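PDB 3WLA: oxidized polyvinyl alcohol hydrolase from Sphingopyxis, which hydrolyses the carbon-carbon bond of beta-diketones such as 4,6-nonanedione and of oxidized polyvinyl alcohol, the second step in polyvinyl alcohol degradation. Local coordinates for residues T17-A20 with G21-D25; S197-F201 with Q202-K206; D293-N296 with L297-L300. One frame throughout, in Å; residues are numbered along the deposited sequence.

Interaction 1 (T17-A20 with G21-D25); sequences TPKA and GLNTD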
loop_
_atom_site.group_PDB
_atom_site.type_symbol
_atom_site.label_atom_id
_atom_site.label_comp_id
_atom_site.label_asym_id
_atom_site.label_seq_id
_atom_site.Cartn_x
_atom_site.Cartn_y
_atom_site.Cartn_z
ATOM N N THR A 17 5.804 18.855 -16.193
ATOM C CA THR A 17 4.514 18.640 -16.823
ATOM C C THR A 17 4.422 17.131 -17.087
ATOM O O THR A 17 5.303 16.519 -17.715
ATOM C CB THR A 17 4.364 19.500 -18.126
ATOM O OG1 THR A 17 5.195 18.972 -19.149
ATOM C CG2 THR A 17 4.800 20.947 -17.854
ATOM N N PRO A 18 3.327 16.511 -16.605
ATOM C CA PRO A 18 3.074 15.087 -16.732
ATOM C C PRO A 18 2.750 14.632 -18.122
ATOM O O PRO A 18 2.180 15.382 -18.884
ATOM C CB PRO A 18 1.894 14.887 -15.784
ATOM C CG PRO A 18 1.070 16.060 -16.058
ATOM C CD PRO A 18 2.124 17.199 -16.094
ATOM N N LYS A 19 3.105 13.397 -18.447
ATOM C CA LYS A 19 2.765 12.851 -19.746
ATOM C C LYS A 19 2.486 11.365 -19.598
ATOM O O LYS A 19 2.732 10.784 -18.534
ATOM C CB LYS A 19 3.897 13.048 -20.752
ATOM C CG LYS A 19 5.165 12.401 -20.375
ATOM C CD LYS A 19 6.282 12.939 -21.262
ATOM C CE LYS A 19 7.477 12.026 -21.258
ATOM N NZ LYS A 19 8.468 12.418 -22.314
ATOM N N ALA A 20 1.959 10.772 -20.662
ATOM C CA ALA A 20 1.668 9.366 -20.685
ATOM C C ALA A 20 2.971 8.606 -20.678
ATOM O O ALA A 20 3.974 9.046 -21.260
ATOM C CB ALA A 20 0.864 9.006 -21.935
ATOM N N GLY A 21 2.975 7.457 -20.018
ATOM C CA GLY A 21 4.189 6.658 -19.979
ATOM C C GLY A 21 5.156 7.032 -18.863
ATOM O O GLY A 21 4.752 7.497 -17.779
ATOM N N LEU A 22 6.437 6.812 -19.101
ATOM C CA LEU A 22 7.435 7.117 -18.088
ATOM C C LEU A 22 7.675 8.597 -17.919
ATOM O O LEU A 22 7.866 9.330 -18.923
ATOM C CB LEU A 22 8.792 6.459 -18.393
ATOM C CG LEU A 22 9.894 6.804 -17.374
ATOM C CD1 LEU A 22 9.429 6.313 -15.951
ATOM C CD2 LEU A 22 11.212 6.128 -17.758
ATOM N N ASN A 23 7.653 9.018 -16.654
ATOM C CA ASN A 23 7.954 10.384 -16.253
ATOM C C ASN A 23 9.176 10.308 -15.308
ATOM O O ASN A 23 9.176 9.495 -14.350
ATOM C CB ASN A 23 6.791 10.993 -15.477
ATOM C CG ASN A 23 5.577 11.239 -16.338
ATOM O OD1 ASN A 23 5.175 12.394 -16.543
ATOM N ND2 ASN A 23 4.974 10.161 -16.838
ATOM N N THR A 24 10.194 11.148 -15.571
ATOM C CA THR A 24 11.406 11.218 -14.747
ATOM C C THR A 24 11.659 12.651 -14.296
ATOM O O THR A 24 11.044 13.601 -14.789
ATOM C CB THR A 24 12.651 10.674 -15.501
ATOM O OG1 THR A 24 12.805 11.377 -16.762
ATOM C CG2 THR A 24 12.481 9.153 -15.762
ATOM N N ASP A 25 12.502 12.814 -13.290
ATOM C CA ASP A 25 12.816 14.144 -12.770
ATOM C C ASP A 25 11.707 14.970 -12.146
ATOM O O ASP A 25 11.689 16.205 -12.230
ATOM C CB ASP A 25 13.531 14.980 -13.847
ATOM C CG ASP A 25 14.907 14.427 -14.179
ATOM O OD1 ASP A 25 15.520 13.804 -13.279
ATOM O OD2 ASP A 25 15.379 14.611 -15.326
HETATM O O HOH W 1 7.268 14.091 -17.616
HETATM O O HOH W 2 7.014 8.736 -21.510
#
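The carboxamide of Asn23 lies against the backbone of Lys19 and binds it twice, closing the turn that leads into strand 21-28, an outermost strand of the mixed sheet in this alpha/beta-hydrolase. Lys19 N donates to OD1 of Asn23 over 3.0 Å, lying in the carbonyl plane on a lone pair. ND2 of Asn23 returns a nearly straight bond (169°) to Lys19 O at 2.9 Å; the acceptor lies almost exactly in the amide plane, so one flat group meets both polar atoms of a single residue. The amide reaches back because CG of Asn23 stands anti to its own carbonyl carbon (chi1 -69°). The Lys19 and Asn23 side chains run antiparallel alongside one another: the extended Lys19 chain passes with CG 3.8 Å from Asn23 OD1 and CE 3.6 Å from Leu22 O. Gly21 fits this turn because at its backbone angles a CB would be jammed against Ala20 O. Asn23 is buried, touching Phe35 and Val37 of strand 31-38, and its amide is further satisfied: ND2 makes a weak bond to Gly21 O, and a water donates to both OD1 of Asn23 (2.9 Å) and Thr17 O (3.1 Å).

Interaction 2 (S197-F201 with Q202-K206); sequences STVPF and QETRK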
loop_
_atom_site.group_PDB
_atom_site.type_symbol
_atom_site.label_atom_id
_atom_site.label_comp_id
_atom_site.label_asym_id
_atom_site.label_seq_id
_atom_site.Cartn_x
_atom_site.Cartn_y
_atom_site.Cartn_z
ATOM N N SER A 197 8.290 0.496 21.626
ATOM C CA SER A 197 9.598 -0.183 21.560
ATOM C C SER A 197 9.471 -1.483 20.738
ATOM O O SER A 197 8.418 -2.110 20.744
ATOM C CB SER A 197 10.108 -0.511 22.994
ATOM O OG SER A 197 9.241 -1.456 23.603
ATOM N N THR A 198 10.548 -1.877 20.049
ATOM C CA THR A 198 10.520 -3.108 19.224
ATOM C C THR A 198 11.242 -4.304 19.863
ATOM O O THR A 198 12.257 -4.116 20.506
ATOM C CB THR A 198 11.194 -2.825 17.823
ATOM O OG1 THR A 198 10.465 -1.776 17.189
ATOM C CG2 THR A 198 11.152 -4.079 16.869
ATOM N N VAL A 199 10.686 -5.502 19.750
ATOM C CA VAL A 199 11.376 -6.700 20.230
ATOM C C VAL A 199 11.521 -7.504 18.920
ATOM O O VAL A 199 10.762 -7.280 17.956
ATOM C CB VAL A 199 10.602 -7.452 21.324
ATOM C CG1 VAL A 199 10.599 -6.586 22.592
ATOM C CG2 VAL A 199 9.168 -7.760 20.878
ATOM N N PRO A 200 12.507 -8.424 18.861
ATOM C CA PRO A 200 12.792 -9.248 17.678
ATOM C C PRO A 200 11.617 -9.949 17.046
ATOM O O PRO A 200 10.556 -10.089 17.651
ATOM C CB PRO A 200 13.867 -10.209 18.181
ATOM C CG PRO A 200 13.472 -10.395 19.625
ATOM C CD PRO A 200 13.243 -8.940 20.022
ATOM N N PHE A 201 11.830 -10.395 15.812
ATOM C CA PHE A 201 10.817 -11.073 15.032
ATOM C C PHE A 201 10.049 -12.166 15.766
ATOM O O PHE A 201 8.827 -12.167 15.775
ATOM C CB PHE A 201 11.457 -11.689 13.780
ATOM C CG PHE A 201 10.536 -12.573 13.005
ATOM C CD1 PHE A 201 9.443 -12.041 12.322
ATOM C CD2 PHE A 201 10.777 -13.934 12.927
ATOM C CE1 PHE A 201 8.606 -12.859 11.564
ATOM C CE2 PHE A 201 9.959 -14.772 12.175
ATOM C CZ PHE A 201 8.861 -14.237 11.481
ATOM N N GLN A 202 10.768 -13.106 16.369
ATOM C CA GLN A 202 10.125 -14.243 17.021
ATOM C C GLN A 202 9.165 -13.859 18.154
ATOM O O GLN A 202 8.043 -14.369 18.237
ATOM C CB GLN A 202 11.208 -15.224 17.532
ATOM C CG GLN A 202 10.957 -16.681 17.168
ATOM C CD GLN A 202 11.024 -16.942 15.649
ATOM O OE1 GLN A 202 10.089 -17.543 15.062
ATOM N NE2 GLN A 202 12.124 -16.490 15.007
ATOM N N GLU A 203 9.642 -13.001 19.045
ATOM C CA GLU A 203 8.843 -12.517 20.162
ATOM C C GLU A 203 7.647 -11.740 19.575
ATOM O O GLU A 203 6.507 -11.879 20.025
ATOM C CB GLU A 203 9.697 -11.593 21.050
ATOM C CG GLU A 203 9.091 -11.401 22.504
ATOM C CD GLU A 203 9.785 -10.293 23.377
ATOM O OE1 GLU A 203 11.048 -10.314 23.524
ATOM O OE2 GLU A 203 9.059 -9.412 23.936
ATOM N N THR A 204 7.912 -10.937 18.538
ATOM C CA THR A 204 6.847 -10.144 17.920
ATOM C C THR A 204 5.769 -11.037 17.395
ATOM O O THR A 204 4.599 -10.744 17.615
ATOM C CB THR A 204 7.354 -9.229 16.798
ATOM O OG1 THR A 204 8.201 -8.248 17.366
ATOM C CG2 THR A 204 6.203 -8.481 16.136
ATOM N N ARG A 205 6.146 -12.146 16.746
ATOM C CA ARG A 205 5.146 -13.093 16.210
ATOM C C ARG A 205 4.327 -13.675 17.344
ATOM O O ARG A 205 3.106 -13.868 17.235
ATOM C CB ARG A 205 5.798 -14.300 15.507
ATOM C CG ARG A 205 5.589 -14.379 14.065
ATOM C CD ARG A 205 5.551 -15.785 13.510
ATOM N NE ARG A 205 6.742 -16.570 13.760
ATOM C CZ ARG A 205 7.208 -17.501 12.917
ATOM N NH1 ARG A 205 8.294 -18.203 13.217
ATOM N NH2 ARG A 205 6.622 -17.683 11.742
ATOM N N LYS A 206 5.032 -14.030 18.411
ATOM C CA LYS A 206 4.354 -14.656 19.526
ATOM C C LYS A 206 3.445 -13.652 20.237
ATOM O O LYS A 206 2.282 -13.965 20.462
ATOM C CB LYS A 206 5.355 -15.300 20.514
ATOM C CG LYS A 206 6.230 -16.398 19.903
ATOM C CD LYS A 206 6.932 -17.232 20.990
ATOM C CE LYS A 206 7.912 -18.269 20.406
ATOM N NZ LYS A 206 7.272 -19.288 19.517
HETATM O O HOH W 3 8.135 -5.723 18.395
#
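Val199 and Pro200 are extended, Pro200 at polyproline-like angles and at the N-cap position of helix 201-210; from Phe201 the chain is helical, which brings Val199 O and Pro200 O beside Thr204. The first turn is fixed by two i to i+4 bonds: Thr204 N donates to Pro200 O over 2.9 Å, and Arg205 N to Phe201 O. Having no N-H, Pro200 brings no amide donor to the start of the helix.

Thr204 turns its hydroxyl back over this end. With OG1 anti to the carbonyl carbon (chi1 -66°), the oxygen comes within 2.8 Å of Val199 O and donates to a water 2.7 Å away, which also accepts from Val199 N. Glu203 crosses Val199 at about a right angle, its carboxylate set against CB and both methyls of the valine, with OE2 of Glu203 3.5 Å from CG1 and CG2 of Val199 alike; the same OE2 has a long, weak ion pair with Lys193. One turn on from Phe201, Arg205 meets its ring: CZ of Phe201 sits over the centre of the guanidinium, 3.8 Å above its plane, although the two planes are inclined by 39°. Gln202 steadies the arginine, its OE1 accepting from Arg205 NH1 at 2.7 Å (155°), while its amide stands perpendicular to the phenyl ring.

The contact is a surface one, joining the loop after strand 181-185 to helix 201-210. Strand 253-256 borders its aromatic side, where Leu253 touches Phe201 and Arg205, and Asp256 forms a salt bridge with NH2 of Arg205.

Interaction 3 (D293-N296 with L297-L300); sequences DAFN and LWAL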
loop_
_atom_site.group_PDB
_atom_site.type_symbol
_atom_site.label_atom_id
_atom_site.label_comp_id
_atom_site.label_asym_id
_atom_site.label_seq_id
_atom_site.Cartn_x
_atom_site.Cartn_y
_atom_site.Cartn_z
ATOM N N ASP A 293 -6.497 -10.960 -13.108
ATOM C CA ASP A 293 -7.149 -9.827 -13.714
ATOM C C ASP A 293 -8.507 -9.593 -13.086
ATOM O O ASP A 293 -8.870 -8.475 -12.768
ATOM C CB ASP A 293 -7.274 -10.055 -15.219
ATOM C CG ASP A 293 -5.934 -9.828 -15.982
ATOM O OD1 ASP A 293 -4.956 -9.330 -15.405
ATOM O OD2 ASP A 293 -5.864 -10.162 -17.166
ATOM N N ALA A 294 -9.243 -10.671 -12.860
ATOM C CA ALA A 294 -10.565 -10.548 -12.293
ATOM C C ALA A 294 -10.499 -10.022 -10.857
ATOM O O ALA A 294 -11.313 -9.190 -10.470
ATOM C CB ALA A 294 -11.256 -11.906 -12.329
ATOM N N PHE A 295 -9.541 -10.525 -10.074
ATOM C CA PHE A 295 -9.382 -10.083 -8.702
ATOM C C PHE A 295 -9.055 -8.588 -8.628
ATOM O O PHE A 295 -9.690 -7.822 -7.846
ATOM C CB PHE A 295 -8.274 -10.850 -7.986
ATOM C CG PHE A 295 -8.031 -10.337 -6.605
ATOM C CD1 PHE A 295 -8.950 -10.584 -5.592
ATOM C CD2 PHE A 295 -6.978 -9.460 -6.346
ATOM C CE1 PHE A 295 -8.841 -9.956 -4.331
ATOM C CE2 PHE A 295 -6.853 -8.825 -5.110
ATOM C CZ PHE A 295 -7.770 -9.058 -4.098
ATOM N N ASN A 296 -8.085 -8.165 -9.428
ATOM C CA ASN A 296 -7.699 -6.768 -9.425
ATOM C C ASN A 296 -8.907 -5.867 -9.730
ATOM O O ASN A 296 -9.122 -4.865 -9.057
ATOM C CB ASN A 296 -6.630 -6.474 -10.473
ATOM C CG ASN A 296 -5.256 -7.103 -10.147
ATOM O OD1 ASN A 296 -4.948 -7.459 -9.019
ATOM N ND2 ASN A 296 -4.441 -7.226 -11.172
ATOM N N LEU A 297 -9.662 -6.217 -10.761
ATOM C CA LEU A 297 -10.825 -5.411 -11.154
ATOM C C LEU A 297 -11.943 -5.479 -10.090
ATOM O O LEU A 297 -12.606 -4.490 -9.852
ATOM C CB LEU A 297 -11.394 -5.876 -12.471
ATOM C CG LEU A 297 -12.658 -5.132 -12.922
ATOM C CD1 LEU A 297 -12.336 -3.634 -13.212
ATOM C CD2 LEU A 297 -13.168 -5.839 -14.216
ATOM N N TRP A 298 -12.113 -6.636 -9.456
ATOM C CA TRP A 298 -13.090 -6.779 -8.411
ATOM C C TRP A 298 -12.707 -5.884 -7.278
ATOM O O TRP A 298 -13.545 -5.127 -6.754
ATOM C CB TRP A 298 -13.146 -8.217 -7.889
ATOM C CG TRP A 298 -13.993 -8.323 -6.628
ATOM C CD1 TRP A 298 -15.380 -8.345 -6.547
ATOM C CD2 TRP A 298 -13.515 -8.295 -5.281
ATOM N NE1 TRP A 298 -15.763 -8.333 -5.227
ATOM C CE2 TRP A 298 -14.643 -8.297 -4.432
ATOM C CE3 TRP A 298 -12.238 -8.264 -4.705
ATOM C CZ2 TRP A 298 -14.527 -8.264 -3.026
ATOM C CZ3 TRP A 298 -12.122 -8.233 -3.304
ATOM C CH2 TRP A 298 -13.258 -8.231 -2.485
ATOM N N ALA A 299 -11.435 -5.935 -6.894
ATOM C CA ALA A 299 -10.984 -5.146 -5.754
ATOM C C ALA A 299 -11.126 -3.634 -6.013
ATOM O O ALA A 299 -11.615 -2.880 -5.146
ATOM C CB ALA A 299 -9.510 -5.484 -5.417
ATOM N N LEU A 300 -10.708 -3.190 -7.193
ATOM C CA LEU A 300 -10.804 -1.758 -7.478
ATOM C C LEU A 300 -12.251 -1.305 -7.602
ATOM O O LEU A 300 -12.582 -0.242 -7.090
ATOM C CB LEU A 300 -10.000 -1.333 -8.721
ATOM C CG LEU A 300 -8.527 -0.898 -8.529
ATOM C CD1 LEU A 300 -8.425 0.535 -7.912
ATOM C CD2 LEU A 300 -7.815 -1.922 -7.670
#
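Phe295, Trp298 and Ala299 meet along one flank of helix 292-304, an alpha-helix of the alpha/beta-hydrolase fold, through i to i+3 and i to i+4 contacts. The backbone bonds come first: four consecutive i to i+4 pairs span the segments, from Leu297 N to Asp293 O at 3.1 Å through Ala299 N to Phe295 O at 2.7 Å, the shortest, to Leu300 N with Asn296 O.

The apolar contacts follow. Phenyl and indole meet obliquely, with centroids of the Phe295 ring and the Trp298 six-membered ring 5.8 Å apart and planes at 39°. In both residues CG is anti to the backbone N (chi1 176° and 170°), which brings CE1 of Phe295 to 3.8 Å from CE3 of Trp298. Ala299 places CB over one phenyl face, 4.2 Å from CZ of Phe295, and the phenyl also stacks with Tyr324. Replacing the phenyl by the methyl of an alanine here is likely to open a gap beside Trp298 and Ala299 and leave Tyr324 without its stacking partner.

The polar ends turn to other parts of the fold: Asp293 OD1 accepts a hydrogen bond from Asn71 ND2, Asn296 OD1 accepts from Trp287 NE1, and Trp298 NE1 hydrogen-bonds to Thr318 OG1. Within the helix, CD2 of Leu300 comes to 3.5 Å from Asn296 O.

All three are local contacts within continuous stretches, but they serve different elements: interaction 1 the start of an edge strand, interaction 2 the start of a helix, interaction 3 the body of another, from near its start. Interaction 2 is on the surface, whereas interactions 1 and 3 are partly buried. Chemistry follows place: a buried amide pairs with backbone in 17-25, charged, hydroxyl and aromatic groups share 197-206, and in 293-300 side chains meet through apolar contacts over a helical backbone bonded four times. Interactions 1 and 2 lie on opposite sides of the chain's centre, their own centres 42 Å apart; even the closest two, 1 and 3, are about 18 Å apart at their nearest atoms. None adjoins the annotated sites.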